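Local coordinates for protein ribokinase (Staphylococcus aureus, PDB 3RY7) that phosphorylates ribose at O-5 with ATP and magnesium, giving the ribose 5-phosphate used for nucleotide, histidine and tryptophan synthesis or the pentose phosphate pathway, at residues 131-139 against 151-159; 221-229 against 238-246. One frame throughout, in Å; residues are numbered along the deposited sequence.

Contact 1 (131-139 against 151-159)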
loop_
_atom_site.group_PDB
_atom_site.type_symbol
_atom_site.label_atom_id
_atom_site.label_comp_id
_atom_site.label_asym_id
_atom_site.label_seq_id
_atom_site.Cartn_x
_atom_site.Cartn_y
_atom_site.Cartn_z
ATOM N N ILE A 131 -16.910 30.071 -3.195
ATOM C CA ILE A 131 -15.720 30.904 -3.270
ATOM C C ILE A 131 -15.768 32.085 -2.289
ATOM O O ILE A 131 -14.840 32.295 -1.509
ATOM C CB ILE A 131 -15.499 31.398 -4.692
ATOM C CG1 ILE A 131 -15.196 30.198 -5.603
ATOM C CG2 ILE A 131 -14.388 32.433 -4.725
ATOM C CD1 ILE A 131 -15.335 30.473 -7.085
ATOM N N ILE A 132 -16.862 32.835 -2.307
ATOM C CA ILE A 132 -16.960 34.028 -1.482
ATOM C C ILE A 132 -16.697 33.756 -0.002
ATOM O O ILE A 132 -16.071 34.563 0.688
ATOM C CB ILE A 132 -18.309 34.723 -1.680
ATOM C CG1 ILE A 132 -18.366 35.309 -3.091
ATOM C CG2 ILE A 132 -18.520 35.802 -0.619
ATOM C CD1 ILE A 132 -19.649 36.018 -3.402
ATOM N N ASN A 133 -17.139 32.606 0.480
ATOM C CA ASN A 133 -17.002 32.311 1.900
ATOM C C ASN A 133 -15.759 31.504 2.252
ATOM O O ASN A 133 -15.600 31.055 3.388
ATOM C CB ASN A 133 -18.282 31.669 2.444
ATOM C CG ASN A 133 -19.482 32.609 2.344
ATOM O OD1 ASN A 133 -19.394 33.788 2.703
ATOM N ND2 ASN A 133 -20.602 32.096 1.838
ATOM N N ALA A 134 -14.865 31.354 1.281
ATOM C CA ALA A 134 -13.632 30.597 1.486
ATOM C C ALA A 134 -12.488 31.455 2.044
ATOM O O ALA A 134 -12.465 32.672 1.858
ATOM C CB ALA A 134 -13.192 29.943 0.177
ATOM N N ASP A 135 -11.541 30.802 2.715
ATOM C CA ASP A 135 -10.256 31.414 3.047
ATOM C C ASP A 135 -9.264 31.321 1.881
ATOM O O ASP A 135 -8.487 32.253 1.625
ATOM C CB ASP A 135 -9.668 30.740 4.285
ATOM C CG ASP A 135 -10.550 30.926 5.507
ATOM O OD1 ASP A 135 -10.949 32.091 5.758
ATOM O OD2 ASP A 135 -10.855 29.917 6.198
ATOM N N PHE A 136 -9.287 30.185 1.184
ATOM C CA PHE A 136 -8.425 29.970 0.022
ATOM C C PHE A 136 -9.196 29.299 -1.092
ATOM O O PHE A 136 -10.063 28.455 -0.847
ATOM C CB PHE A 136 -7.231 29.064 0.360
ATOM C CG PHE A 136 -6.347 29.588 1.468
ATOM C CD1 PHE A 136 -5.189 30.296 1.175
ATOM C CD2 PHE A 136 -6.663 29.350 2.799
ATOM C CE1 PHE A 136 -4.373 30.767 2.189
ATOM C CE2 PHE A 136 -5.848 29.821 3.815
ATOM C CZ PHE A 136 -4.709 30.531 3.516
ATOM N N VAL A 137 -8.860 29.661 -2.320
ATOM C CA VAL A 137 -9.272 28.879 -3.463
ATOM C C VAL A 137 -8.014 28.410 -4.195
ATOM O O VAL A 137 -7.091 29.196 -4.421
ATOM C CB VAL A 137 -10.236 29.682 -4.391
ATOM C CG1 VAL A 137 -9.749 31.092 -4.558
ATOM C CG2 VAL A 137 -10.362 29.006 -5.738
ATOM N N VAL A 138 -7.967 27.122 -4.536
ATOM C CA VAL A 138 -6.789 26.529 -5.173
ATOM C C VAL A 138 -7.152 25.972 -6.534
ATOM O O VAL A 138 -8.108 25.214 -6.647
ATOM C CB VAL A 138 -6.220 25.362 -4.323
ATOM C CG1 VAL A 138 -4.883 24.867 -4.893
ATOM C CG2 VAL A 138 -6.075 25.774 -2.867
ATOM N N ALA A 139 -6.378 26.317 -7.555
ATOM C CA ALA A 139 -6.621 25.805 -8.892
ATOM C C ALA A 139 -5.361 25.166 -9.459
ATOM O O ALA A 139 -4.266 25.466 -9.006
ATOM C CB ALA A 139 -7.087 26.919 -9.815
ATOM N N ALA A 151 -12.824 32.447 -11.401
ATOM C CA ALA A 151 -12.872 32.064 -9.996
ATOM C C ALA A 151 -11.957 32.968 -9.149
ATOM O O ALA A 151 -12.290 33.324 -8.019
ATOM C CB ALA A 151 -12.483 30.602 -9.833
ATOM N N PHE A 152 -10.813 33.343 -9.720
ATOM C CA PHE A 152 -9.843 34.180 -9.012
ATOM C C PHE A 152 -10.318 35.645 -8.952
ATOM O O PHE A 152 -9.995 36.361 -8.011
ATOM C CB PHE A 152 -8.454 34.079 -9.666
ATOM C CG PHE A 152 -7.676 32.828 -9.283
ATOM C CD1 PHE A 152 -6.338 32.680 -9.667
ATOM C CD2 PHE A 152 -8.274 31.816 -8.528
ATOM C CE1 PHE A 152 -5.604 31.521 -9.313
ATOM C CE2 PHE A 152 -7.548 30.668 -8.155
ATOM C CZ PHE A 152 -6.210 30.519 -8.553
ATOM N N GLU A 153 -11.088 36.081 -9.948
ATOM C CA GLU A 153 -11.697 37.433 -9.913
ATOM C C GLU A 153 -12.688 37.554 -8.769
ATOM O O GLU A 153 -12.648 38.508 -7.980
ATOM C CB GLU A 153 -12.356 37.780 -11.238
ATOM C CG GLU A 153 -11.364 38.060 -12.352
ATOM C CD GLU A 153 -12.027 38.062 -13.721
ATOM O OE1 GLU A 153 -13.109 37.431 -13.826
ATOM O OE2 GLU A 153 -11.464 38.670 -14.677
ATOM N N ILE A 154 -13.535 36.542 -8.640
ATOM C CA ILE A 154 -14.474 36.463 -7.529
ATOM C C ILE A 154 -13.773 36.439 -6.185
ATOM O O ILE A 154 -14.157 37.175 -5.262
ATOM C CB ILE A 154 -15.367 35.214 -7.648
ATOM C CG1 ILE A 154 -16.265 35.308 -8.894
ATOM C CG2 ILE A 154 -16.200 35.015 -6.387
ATOM C CD1 ILE A 154 -17.048 34.028 -9.156
ATOM N N ALA A 155 -12.768 35.571 -6.067
ATOM C CA ALA A 155 -12.007 35.440 -4.837
ATOM C C ALA A 155 -11.363 36.767 -4.444
ATOM O O ALA A 155 -11.573 37.268 -3.349
ATOM C CB ALA A 155 -10.934 34.368 -4.999
ATOM N N LYS A 156 -10.582 37.318 -5.363
ATOM C CA LYS A 156 -9.800 38.520 -5.122
ATOM C C LYS A 156 -10.711 39.696 -4.749
ATOM O O LYS A 156 -10.390 40.479 -3.855
ATOM C CB LYS A 156 -8.976 38.849 -6.369
ATOM C CG LYS A 156 -7.981 39.971 -6.227
ATOM C CD LYS A 156 -6.628 39.571 -6.822
ATOM C CE LYS A 156 -5.579 40.685 -6.675
ATOM N NZ LYS A 156 -5.943 41.920 -7.443
ATOM N N ALA A 157 -11.863 39.788 -5.415
ATOM C CA ALA A 157 -12.801 40.878 -5.188
ATOM C C ALA A 157 -13.373 40.831 -3.789
ATOM O O ALA A 157 -13.705 41.867 -3.226
ATOM C CB ALA A 157 -13.923 40.837 -6.212
ATOM N N HIS A 158 -13.484 39.634 -3.228
ATOM C CA HIS A 158 -14.007 39.476 -1.870
ATOM C C HIS A 158 -12.940 39.137 -0.790
ATOM O O HIS A 158 -13.268 38.596 0.265
ATOM C CB HIS A 158 -15.131 38.433 -1.852
ATOM C CG HIS A 158 -16.320 38.817 -2.680
ATOM N ND1 HIS A 158 -17.299 39.663 -2.218
ATOM C CD2 HIS A 158 -16.679 38.466 -3.940
ATOM C CE1 HIS A 158 -18.217 39.824 -3.162
ATOM N NE2 HIS A 158 -17.862 39.106 -4.211
ATOM N N GLY A 159 -11.678 39.463 -1.043
ATOM C CA GLY A 159 -10.629 39.257 -0.046
ATOM C C GLY A 159 -10.208 37.804 0.195
ATOM O O GLY A 159 -9.563 37.485 1.194
#
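With chi1 at -65° in both I131 and I154, each isoleucine holds its CG2 methyl anti to the backbone N, and these two methyls meet with I131 CG2 3.6 Å from I154 CG2, the side chains crossing at about a right angle. The other branch of I131 reaches back toward the N-terminal side of helix 145-157, its CD1 resting 4.0 Å from A151 CB, while CG2 also borders A155. Next to it, I132 lays CD1 over one face of the H158 imidazole in a CH-pi contact, 4.0 Å from the ring centroid and 24° off the normal, displaced toward the rim of the ring. On strand 136-140, V137 splits its two methyls between neighbours: CG1 sits 3.5 Å from A155 CB, and CG2 lies near CE2 of F152. A139 CB approaches the same phenyl at CZ, 3.9 Å away. These side-chain contacts are apolar; the axes of 136-139 and 151-157 come within 9.5 Å and run nearly antiparallel, at 161°. G159, with positive phi, closes the helix in a Schellman motif. Helix 128-132 thus packs through I131 and I132 against helix 145-157, while V137 and A139 make the strand-to-helix packing of the beta-alpha-beta unit 136-140, 145-157 and 161-165 in the central sheet. V124 and I125 of helix 121-125 flank I131, A151 and I154, whereas F152 and A155 lean on T162 of strand 161-165.

Contact 2 (221-229 against 238-246)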
loop_
_atom_site.group_PDB
_atom_site.type_symbol
_atom_site.label_atom_id
_atom_site.label_comp_id
_atom_site.label_asym_id
_atom_site.label_seq_id
_atom_site.Cartn_x
_atom_site.Cartn_y
_atom_site.Cartn_z
ATOM N N ILE A 221 8.709 27.355 -4.779
ATOM C CA ILE A 221 9.165 26.496 -5.843
ATOM C C ILE A 221 9.450 25.133 -5.235
ATOM O O ILE A 221 10.333 24.995 -4.386
ATOM C CB ILE A 221 10.413 27.041 -6.525
ATOM C CG1 ILE A 221 10.186 28.499 -6.950
ATOM C CG2 ILE A 221 10.798 26.164 -7.716
ATOM C CD1 ILE A 221 11.386 29.140 -7.630
ATOM N N THR A 222 8.674 24.139 -5.642
ATOM C CA THR A 222 8.898 22.780 -5.181
ATOM C C THR A 222 10.115 22.213 -5.916
ATOM O O THR A 222 10.263 22.392 -7.134
ATOM C CB THR A 222 7.651 21.908 -5.390
ATOM O OG1 THR A 222 7.199 22.021 -6.747
ATOM C CG2 THR A 222 6.552 22.339 -4.433
ATOM N N LEU A 223 11.005 21.572 -5.164
ATOM C CA LEU A 223 12.304 21.172 -5.707
ATOM C C LEU A 223 12.500 19.652 -5.691
ATOM O O LEU A 223 13.606 19.153 -5.943
ATOM C CB LEU A 223 13.431 21.859 -4.932
ATOM C CG LEU A 223 13.313 23.383 -4.809
ATOM C CD1 LEU A 223 14.245 23.917 -3.734
ATOM C CD2 LEU A 223 13.581 24.054 -6.142
ATOM N N GLY A 224 11.422 18.924 -5.401
ATOM C CA GLY A 224 11.475 17.475 -5.340
ATOM C C GLY A 224 12.279 16.990 -4.145
ATOM O O GLY A 224 11.965 17.330 -2.996
ATOM N N LYS A 225 13.333 16.227 -4.394
ATOM C CA LYS A 225 14.194 15.706 -3.349
ATOM C C LYS A 225 14.921 16.822 -2.654
ATOM O O LYS A 225 15.227 16.734 -1.501
ATOM C CB LYS A 225 15.239 14.780 -3.935
ATOM C CG LYS A 225 14.710 13.497 -4.459
ATOM C CD LYS A 225 15.803 12.490 -4.580
ATOM C CE LYS A 225 15.667 11.448 -3.491
ATOM N NZ LYS A 225 15.038 10.219 -3.999
ATOM N N GLN A 226 15.178 17.871 -3.416
ATOM C CA GLN A 226 15.857 19.071 -2.916
ATOM C C GLN A 226 15.001 19.922 -1.968
ATOM O O GLN A 226 15.478 20.918 -1.425
ATOM C CB GLN A 226 16.369 19.924 -4.083
ATOM C CG GLN A 226 17.677 19.434 -4.702
ATOM C CD GLN A 226 17.648 17.952 -5.061
ATOM O OE1 GLN A 226 17.038 17.597 -6.096
ATOM N NE2 GLN A 226 18.242 17.137 -4.312
ATOM N N GLY A 227 13.746 19.523 -1.769
ATOM C CA GLY A 227 12.861 20.192 -0.833
ATOM C C GLY A 227 11.983 21.266 -1.465
ATOM O O GLY A 227 11.434 21.080 -2.557
ATOM N N THR A 228 11.857 22.390 -0.764
ATOM C CA THR A 228 10.999 23.496 -1.187
ATOM C C THR A 228 11.644 24.848 -0.898
ATOM O O THR A 228 12.136 25.078 0.200
ATOM C CB THR A 228 9.653 23.497 -0.426
ATOM O OG1 THR A 228 9.170 22.158 -0.272
ATOM C CG2 THR A 228 8.621 24.334 -1.181
ATOM N N TYR A 229 11.618 25.741 -1.887
ATOM C CA TYR A 229 12.015 27.133 -1.704
ATOM C C TYR A 229 10.790 28.050 -1.621
ATOM O O TYR A 229 9.799 27.857 -2.334
ATOM C CB TYR A 229 12.922 27.573 -2.860
ATOM C CG TYR A 229 13.328 29.041 -2.851
ATOM C CD1 TYR A 229 12.790 29.931 -3.776
ATOM C CD2 TYR A 229 14.250 29.533 -1.929
ATOM C CE1 TYR A 229 13.150 31.273 -3.788
ATOM C CE2 TYR A 229 14.622 30.875 -1.932
ATOM C CZ TYR A 229 14.062 31.740 -2.868
ATOM O OH TYR A 229 14.403 33.070 -2.898
ATOM N N HIS A 238 14.936 28.297 2.118
ATOM C CA HIS A 238 15.004 27.002 1.461
ATOM C C HIS A 238 14.808 25.947 2.558
ATOM O O HIS A 238 15.559 25.907 3.534
ATOM C CB HIS A 238 16.358 26.857 0.767
ATOM C CG HIS A 238 16.571 25.535 0.090
ATOM N ND1 HIS A 238 16.257 24.330 0.684
ATOM C CD2 HIS A 238 17.112 25.232 -1.115
ATOM C CE1 HIS A 238 16.570 23.343 -0.139
ATOM N NE2 HIS A 238 17.095 23.863 -1.235
ATOM N N ILE A 239 13.770 25.126 2.427
ATOM C CA ILE A 239 13.424 24.128 3.435
ATOM C C ILE A 239 13.589 22.698 2.917
ATOM O O ILE A 239 13.118 22.382 1.826
ATOM C CB ILE A 239 11.972 24.300 3.907
ATOM C CG1 ILE A 239 11.760 25.700 4.472
ATOM C CG2 ILE A 239 11.601 23.235 4.930
ATOM C CD1 ILE A 239 10.795 25.745 5.627
ATOM N N GLU A 240 14.238 21.848 3.705
ATOM C CA GLU A 240 14.492 20.467 3.329
ATOM C C GLU A 240 13.244 19.595 3.363
ATOM O O GLU A 240 12.348 19.767 4.208
ATOM C CB GLU A 240 15.573 19.863 4.234
ATOM C CG GLU A 240 16.949 20.480 4.039
ATOM C CD GLU A 240 17.446 20.323 2.615
ATOM O OE1 GLU A 240 17.319 19.208 2.065
ATOM O OE2 GLU A 240 17.955 21.312 2.039
ATOM N N ALA A 241 13.215 18.645 2.435
ATOM C CA ALA A 241 12.128 17.678 2.326
ATOM C C ALA A 241 12.342 16.461 3.230
ATOM O O ALA A 241 13.386 16.316 3.869
ATOM C CB ALA A 241 11.973 17.233 0.867
ATOM N N TYR A 242 11.343 15.590 3.280
ATOM C CA TYR A 242 11.474 14.313 3.965
ATOM C C TYR A 242 11.744 13.212 2.938
ATOM O O TYR A 242 12.660 13.319 2.107
ATOM C CB TYR A 242 10.201 14.002 4.745
ATOM C CG TYR A 242 9.879 14.998 5.837
ATOM C CD1 TYR A 242 9.599 14.568 7.124
ATOM C CD2 TYR A 242 9.860 16.368 5.587
ATOM C CE1 TYR A 242 9.303 15.464 8.133
ATOM C CE2 TYR A 242 9.565 17.280 6.597
ATOM C CZ TYR A 242 9.287 16.817 7.868
ATOM O OH TYR A 242 8.997 17.685 8.894
ATOM N N LYS A 243 10.917 12.187 2.954
ATOM C CA LYS A 243 11.050 11.161 1.946
ATOM C C LYS A 243 10.337 11.587 0.699
ATOM O O LYS A 243 9.172 11.909 0.702
ATOM C CB LYS A 243 10.554 9.806 2.402
ATOM C CG LYS A 243 11.218 8.676 1.606
ATOM C CD LYS A 243 10.789 7.274 2.002
ATOM C CE LYS A 243 10.990 6.300 0.830
ATOM N NZ LYS A 243 10.724 4.877 1.170
ATOM N N VAL A 244 11.079 11.588 -0.377
ATOM C CA VAL A 244 10.533 12.005 -1.663
ATOM C C VAL A 244 11.126 11.219 -2.830
ATOM O O VAL A 244 12.349 11.146 -2.980
ATOM C CB VAL A 244 10.757 13.520 -1.896
ATOM C CG1 VAL A 244 10.746 13.845 -3.381
ATOM C CG2 VAL A 244 9.712 14.329 -1.148
ATOM N N ASN A 245 10.263 10.628 -3.654
ATOM C CA ASN A 245 10.730 9.962 -4.865
ATOM C C ASN A 245 11.140 10.993 -5.912
ATOM O O ASN A 245 10.627 12.115 -5.926
ATOM C CB ASN A 245 9.662 9.022 -5.434
ATOM C CG ASN A 245 9.439 7.793 -4.571
ATOM O OD1 ASN A 245 10.342 7.341 -3.861
ATOM N ND2 ASN A 245 8.231 7.239 -4.636
ATOM N N ALA A 246 12.066 10.607 -6.785
ATOM C CA ALA A 246 12.570 11.506 -7.821
ATOM C C ALA A 246 11.469 11.891 -8.793
ATOM O O ALA A 246 11.326 13.061 -9.158
ATOM C CB ALA A 246 13.731 10.866 -8.564
HETATM O O HOH W 1 15.194 18.294 0.636
#
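Water 1 is gripped by three groups: it donates to K225 O at 2.6 Å and to E240 OE1, and accepts from A241 N at 2.7 Å, bridging the two segments where the beta hairpin 228-231/236-239 gives way to loops. Within the hairpin, T228 and I239 form an antiparallel hydrogen-bonded pair, T228 N to I239 O at 2.9 Å and I239 N to T228 O at 2.8 Å, both close to straight. Y229 and H238 follow as the non-hydrogen-bonded pair. A classic beta bulge, L223 and G224 facing G227, lies within residues 222-227, which probably bind ATP. G227 CA makes a CA-H...O contact with I239 O at 3.5 Å and also touches A241 CB. T228 OG1 hydrogen-bonds to N279 ND2, linking the hairpin to helix 271-283, where N279 is probably another ATP-binding residue. V244 packs CG1 3.6 Å from G224 C. K225 slides past V244 in the opposite direction, and bends at chi3 (107°) and chi4 (100°) bring its ammonium back to the backbone, NZ donating to V244 O at 3.0 Å, with a C=O...N angle of 160°.

Contact 1 and contact 2 come in series along the chain, the first closing before the second opens, and do not touch: their centres lie 28 Å apart and their nearest atoms about 12 Å. Both reach the same large mixed sheet. Contact 1 includes strand 136-140, flanked by strands 4-8 and 161-165 within its parallel part, whereas contact 2 lies toward one end, where strands 218-222, 228-231 and 236-239 run antiparallel and the last is outermost within the chain. The sheet thus connects a helix-packed interior region, whose A139 side chain lies about 8 to 9 Å from the probable substrate-binding residues G43 and E142, with the border that carries the probable ATP-binding turn.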